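Local coordinates for protein fructokinase (Vibrio cholerae serotype O1, PDB 5EYN) that catalyses the phosphorylation of fructose by ATP, as a sugar kinase of the PfkB family in the ribokinase clan, at residues R20-G25 / C87-F92; S128-F133 / I159-E164. All blocks are in the same frame, centred on the assembly; numbering follows the deposited sequence.

Contact 1. Residues R20-G25 / C87-F92; sequences RVWLTG and CQHLHF
Trp22 and His89 are the two residues that touch between 20-25 and 87-92. Residues 21-24 form a strand. Strand 61-68 runs between it and strand 86-93, and no backbone hydrogen bond joins the two segments directly. In 87-92 the chain makes a type I turn from Cys87 to Leu90, closed by Leu90 N to Cys87 O at 3.0 Å. The chain turns a corner at Gln88 and His89 and then goes on along strand 86-93. At this corner the CB of His89 points toward strand 21-24.

The side chains meet through carbon. With chi1 at -73°, Trp22 CG lies beside its backbone N, and the far end of the indole comes nearer to His89 than its CB direction suggests. Trp22 CH2 lies 3.7 Å from His89 CD2. The imidazole carbon comes in at the indole edge, near the indole plane. The planes are inclined at 61°, an oblique pairing. Arg20 CD lies over one face of the indole, toward its rim, 3.3 Å above the plane. Trp22 NE1 is hydrogen-bonded to Glu137, which helps to hold the indole in its rotation. Glu137 also forms a salt bridge with Arg20.

The strands involved belong to the large, mainly parallel central sheet of the ribokinase-like fold. The pair ties the inner strand 21-24 to the corner in 86-93, one of the two edge strands, across strand 61-68.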
# COMPACT_ATOMS: atom_id res chain seq x y z
N ARG A 20 2.95 -23.03 24.51
CA ARG A 20 2.79 -22.36 23.22
C ARG A 20 2.09 -21.03 23.41
O ARG A 20 1.10 -20.95 24.14
CB ARG A 20 1.97 -23.23 22.28
CG ARG A 20 1.72 -22.59 20.93
CD ARG A 20 0.95 -23.52 20.01
NE ARG A 20 1.76 -24.64 19.55
CZ ARG A 20 1.64 -25.90 19.94
NH1 ARG A 20 0.71 -26.27 20.82
NH2 ARG A 20 2.45 -26.83 19.45
N VAL A 21 2.61 -20.00 22.75
CA VAL A 21 1.94 -18.71 22.66
C VAL A 21 1.42 -18.54 21.25
O VAL A 21 2.20 -18.55 20.29
CB VAL A 21 2.88 -17.56 23.01
CG1 VAL A 21 2.14 -16.23 22.97
CG2 VAL A 21 3.54 -17.78 24.37
N TRP A 22 0.10 -18.39 21.12
CA TRP A 22 -0.56 -18.10 19.86
C TRP A 22 -0.68 -16.60 19.70
O TRP A 22 -1.08 -15.90 20.63
CB TRP A 22 -1.98 -18.69 19.85
CG TRP A 22 -2.06 -20.17 19.71
CD1 TRP A 22 -2.29 -21.08 20.71
CD2 TRP A 22 -1.92 -20.94 18.50
NE1 TRP A 22 -2.32 -22.34 20.20
CE2 TRP A 22 -2.08 -22.29 18.85
CE3 TRP A 22 -1.66 -20.61 17.17
CZ2 TRP A 22 -2.01 -23.31 17.91
CZ3 TRP A 22 -1.58 -21.63 16.24
CH2 TRP A 22 -1.75 -22.96 16.61
N LEU A 23 -0.35 -16.13 18.51
CA LEU A 23 -0.49 -14.74 18.11
C LEU A 23 -1.46 -14.70 16.94
O LEU A 23 -1.41 -15.55 16.07
CB LEU A 23 0.87 -14.15 17.69
CG LEU A 23 2.01 -14.01 18.71
CD1 LEU A 23 1.56 -13.37 19.98
CD2 LEU A 23 2.63 -15.37 19.01
N THR A 24 -2.34 -13.72 16.93
CA THR A 24 -3.24 -13.55 15.81
C THR A 24 -3.41 -12.07 15.51
O THR A 24 -3.28 -11.24 16.40
CB THR A 24 -4.61 -14.20 16.09
OG1 THR A 24 -5.45 -14.08 14.95
CG2 THR A 24 -5.33 -13.56 17.28
N GLY A 25 -3.68 -11.76 14.25
CA GLY A 25 -3.93 -10.39 13.85
C GLY A 25 -3.23 -10.07 12.56
O GLY A 25 -3.24 -10.87 11.62
N CYS A 87 3.73 -21.10 11.41
CA CYS A 87 2.80 -20.33 10.59
C CYS A 87 1.96 -21.21 9.69
O CYS A 87 1.45 -20.77 8.66
CB CYS A 87 3.53 -19.25 9.78
SG CYS A 87 5.01 -19.79 8.89
N GLN A 88 1.75 -22.45 10.12
CA GLN A 88 0.84 -23.35 9.43
C GLN A 88 -0.56 -22.73 9.28
O GLN A 88 -1.27 -23.01 8.31
CB GLN A 88 0.73 -24.67 10.18
CG GLN A 88 2.06 -25.31 10.60
CD GLN A 88 2.87 -25.86 9.44
OE1 GLN A 88 3.17 -25.15 8.47
NE2 GLN A 88 3.23 -27.13 9.54
N HIS A 89 -0.95 -21.90 10.24
CA HIS A 89 -2.29 -21.30 10.24
C HIS A 89 -2.30 -19.85 9.76
O HIS A 89 -3.24 -19.10 10.02
CB HIS A 89 -2.90 -21.40 11.63
CG HIS A 89 -3.04 -22.81 12.10
ND1 HIS A 89 -4.02 -23.66 11.62
CD2 HIS A 89 -2.31 -23.54 12.97
CE1 HIS A 89 -3.89 -24.84 12.19
NE2 HIS A 89 -2.86 -24.80 13.01
N LEU A 90 -1.24 -19.45 9.06
CA LEU A 90 -1.26 -18.20 8.32
C LEU A 90 -1.79 -18.49 6.93
O LEU A 90 -1.19 -19.25 6.17
CB LEU A 90 0.14 -17.62 8.23
CG LEU A 90 0.25 -16.35 7.40
CD1 LEU A 90 -0.57 -15.24 8.04
CD2 LEU A 90 1.71 -15.95 7.26
N HIS A 91 -2.93 -17.92 6.61
CA HIS A 91 -3.59 -18.19 5.35
C HIS A 91 -3.53 -16.99 4.45
O HIS A 91 -3.42 -15.86 4.91
CB HIS A 91 -5.05 -18.51 5.59
CG HIS A 91 -5.28 -19.62 6.56
ND1 HIS A 91 -4.98 -20.94 6.26
CD2 HIS A 91 -5.75 -19.62 7.82
CE1 HIS A 91 -5.27 -21.69 7.30
NE2 HIS A 91 -5.75 -20.92 8.26
N PHE A 92 -3.67 -17.26 3.16
CA PHE A 92 -3.77 -16.20 2.19
C PHE A 92 -5.23 -15.98 1.85
O PHE A 92 -5.92 -16.91 1.41
CB PHE A 92 -2.94 -16.58 0.96
CG PHE A 92 -1.49 -16.75 1.28
CD1 PHE A 92 -0.62 -15.68 1.17
CD2 PHE A 92 -1.01 -17.96 1.74
CE1 PHE A 92 0.71 -15.82 1.48
CE2 PHE A 92 0.34 -18.11 2.06
CZ PHE A 92 1.19 -17.03 1.93

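Contact 2. Residues S128-F133 / I159-E164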
# COMPACT_ATOMS: atom_id res chain seq x y z
N SER A 128 -13.43 -20.25 11.03
CA SER A 128 -12.74 -21.49 10.67
C SER A 128 -11.23 -21.32 10.60
O SER A 128 -10.52 -22.31 10.45
CB SER A 128 -13.27 -22.02 9.33
OG SER A 128 -13.05 -21.08 8.29
N ASP A 129 -10.73 -20.09 10.70
CA ASP A 129 -9.29 -19.87 10.72
C ASP A 129 -8.68 -20.13 12.10
O ASP A 129 -7.47 -20.19 12.24
CB ASP A 129 -8.96 -18.43 10.34
CG ASP A 129 -9.34 -18.08 8.91
OD1 ASP A 129 -9.53 -16.88 8.65
OD2 ASP A 129 -9.41 -18.98 8.04
N ILE A 130 -9.52 -20.26 13.12
CA ILE A 130 -9.01 -20.40 14.47
C ILE A 130 -8.52 -21.83 14.67
O ILE A 130 -9.25 -22.77 14.38
CB ILE A 130 -10.10 -20.10 15.50
CG1 ILE A 130 -10.65 -18.68 15.32
CG2 ILE A 130 -9.56 -20.29 16.91
CD1 ILE A 130 -11.94 -18.44 16.08
N PRO A 131 -7.29 -22.02 15.16
CA PRO A 131 -6.73 -23.36 15.37
C PRO A 131 -7.17 -23.94 16.70
O PRO A 131 -7.79 -23.26 17.52
CB PRO A 131 -5.23 -23.12 15.37
CG PRO A 131 -5.09 -21.76 15.90
CD PRO A 131 -6.29 -20.97 15.43
N SER A 132 -6.87 -25.21 16.90
CA SER A 132 -7.23 -25.87 18.15
C SER A 132 -6.29 -25.38 19.25
O SER A 132 -5.07 -25.32 19.07
CB SER A 132 -7.13 -27.38 18.00
OG SER A 132 -5.79 -27.75 17.75
N PHE A 133 -6.89 -25.03 20.39
CA PHE A 133 -6.16 -24.54 21.54
C PHE A 133 -6.15 -25.62 22.62
O PHE A 133 -6.99 -26.52 22.64
CB PHE A 133 -6.85 -23.31 22.13
CG PHE A 133 -6.87 -22.11 21.22
CD1 PHE A 133 -5.83 -21.82 20.35
CD2 PHE A 133 -7.96 -21.25 21.25
CE1 PHE A 133 -5.88 -20.69 19.55
CE2 PHE A 133 -8.00 -20.13 20.46
CZ PHE A 133 -6.96 -19.86 19.60
N ILE A 159 -10.85 -15.68 21.54
CA ILE A 159 -10.63 -15.39 22.95
C ILE A 159 -11.53 -16.26 23.83
O ILE A 159 -11.04 -16.87 24.79
CB ILE A 159 -10.86 -13.90 23.23
CG1 ILE A 159 -9.76 -13.06 22.57
CG2 ILE A 159 -10.89 -13.65 24.70
CD1 ILE A 159 -10.08 -11.59 22.55
N ALA A 160 -12.81 -16.34 23.51
CA ALA A 160 -13.74 -17.15 24.29
C ALA A 160 -13.31 -18.62 24.29
O ALA A 160 -13.42 -19.30 25.30
CB ALA A 160 -15.17 -17.01 23.76
N GLN A 161 -12.79 -19.09 23.15
CA GLN A 161 -12.37 -20.50 23.05
C GLN A 161 -11.11 -20.77 23.85
O GLN A 161 -10.97 -21.81 24.50
CB GLN A 161 -12.19 -20.90 21.58
CG GLN A 161 -13.48 -20.96 20.80
CD GLN A 161 -13.26 -21.04 19.31
OE1 GLN A 161 -12.23 -21.51 18.84
NE2 GLN A 161 -14.22 -20.56 18.55
N MET A 162 -10.17 -19.82 23.84
CA MET A 162 -8.97 -20.00 24.64
C MET A 162 -9.31 -20.01 26.13
O MET A 162 -8.80 -20.84 26.88
CB MET A 162 -7.94 -18.91 24.34
CG MET A 162 -6.64 -19.12 25.09
SD MET A 162 -5.85 -20.70 24.76
CE MET A 162 -4.88 -20.29 23.30
N LYS A 163 -10.22 -19.13 26.55
CA LYS A 163 -10.65 -19.09 27.94
C LYS A 163 -11.32 -20.41 28.31
O LYS A 163 -11.08 -20.96 29.38
CB LYS A 163 -11.59 -17.92 28.20
CG LYS A 163 -10.89 -16.56 28.09
CD LYS A 163 -11.85 -15.38 28.14
CE LYS A 163 -12.46 -15.16 29.50
NZ LYS A 163 -11.42 -14.82 30.50
N GLU A 164 -12.16 -20.92 27.42
CA GLU A 164 -12.95 -22.11 27.73
C GLU A 164 -12.06 -23.33 27.97
O GLU A 164 -12.36 -24.17 28.83
CB GLU A 164 -13.92 -22.38 26.59
CG GLU A 164 -14.77 -23.62 26.73
CD GLU A 164 -15.65 -23.80 25.52
OE1 GLU A 164 -15.16 -23.60 24.38
OE2 GLU A 164 -16.84 -24.10 25.68
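Met162 of helix 151-165 reaches across to Phe133 in the loop before strand 138-142. Its CB is 3.9 Å from Phe133 CD2. CG stands opposite the backbone N (chi1 -177°), and bends at chi2 and chi3 then curl the chain over the phenyl ring. SD passes 3.8 Å from Phe133 CB and lies obliquely to the ring, a Met-aromatic contact. CE ends over one face. It is 3.4 Å from Phe133 CG and 3.6 Å from the ring centroid, 21° off the normal, which makes a CH-pi contact.

The opposite face of this ring carries Pro131 O over its centre, 3.7 Å above the plane, so the phenyl lies between the methyl and a carbonyl of its own loop. At the ring edge, CD2 faces the helix backbone at Gln161 C. Gln161 extends beyond CG toward Ile130, and its OE1 is 3.5 Å from Ile130 CG2.

Through Ile130 and Phe133 the segment 128-133 packs on helix 151-165. Ile130 also touches Ala158, and Phe133 touches Val165 at the end of the helix. Met162 also touches Trp22 of strand 21-24.

Overall arrangement
Contacts 1 and 2 lie side by side, about 12 Å apart between centres, and away from the annotated ligand sites. Contact 1 is nearer the centre of the chain, and contact 2 lies farther out, where a helix covers the sheet. Each is only partly buried. Contact 1 joins strand 21-24 to the corner in strand 86-93, with strand 61-68 between them, through a small aromatic meeting. Contact 2 joins a loop to a helix over a larger, mostly apolar area, with sulfur and methyl against a phenyl ring. Loop 128-133 links them: Pro131 packs on both Trp22 and His89, and the Phe133 ring meets the indole at about 60°.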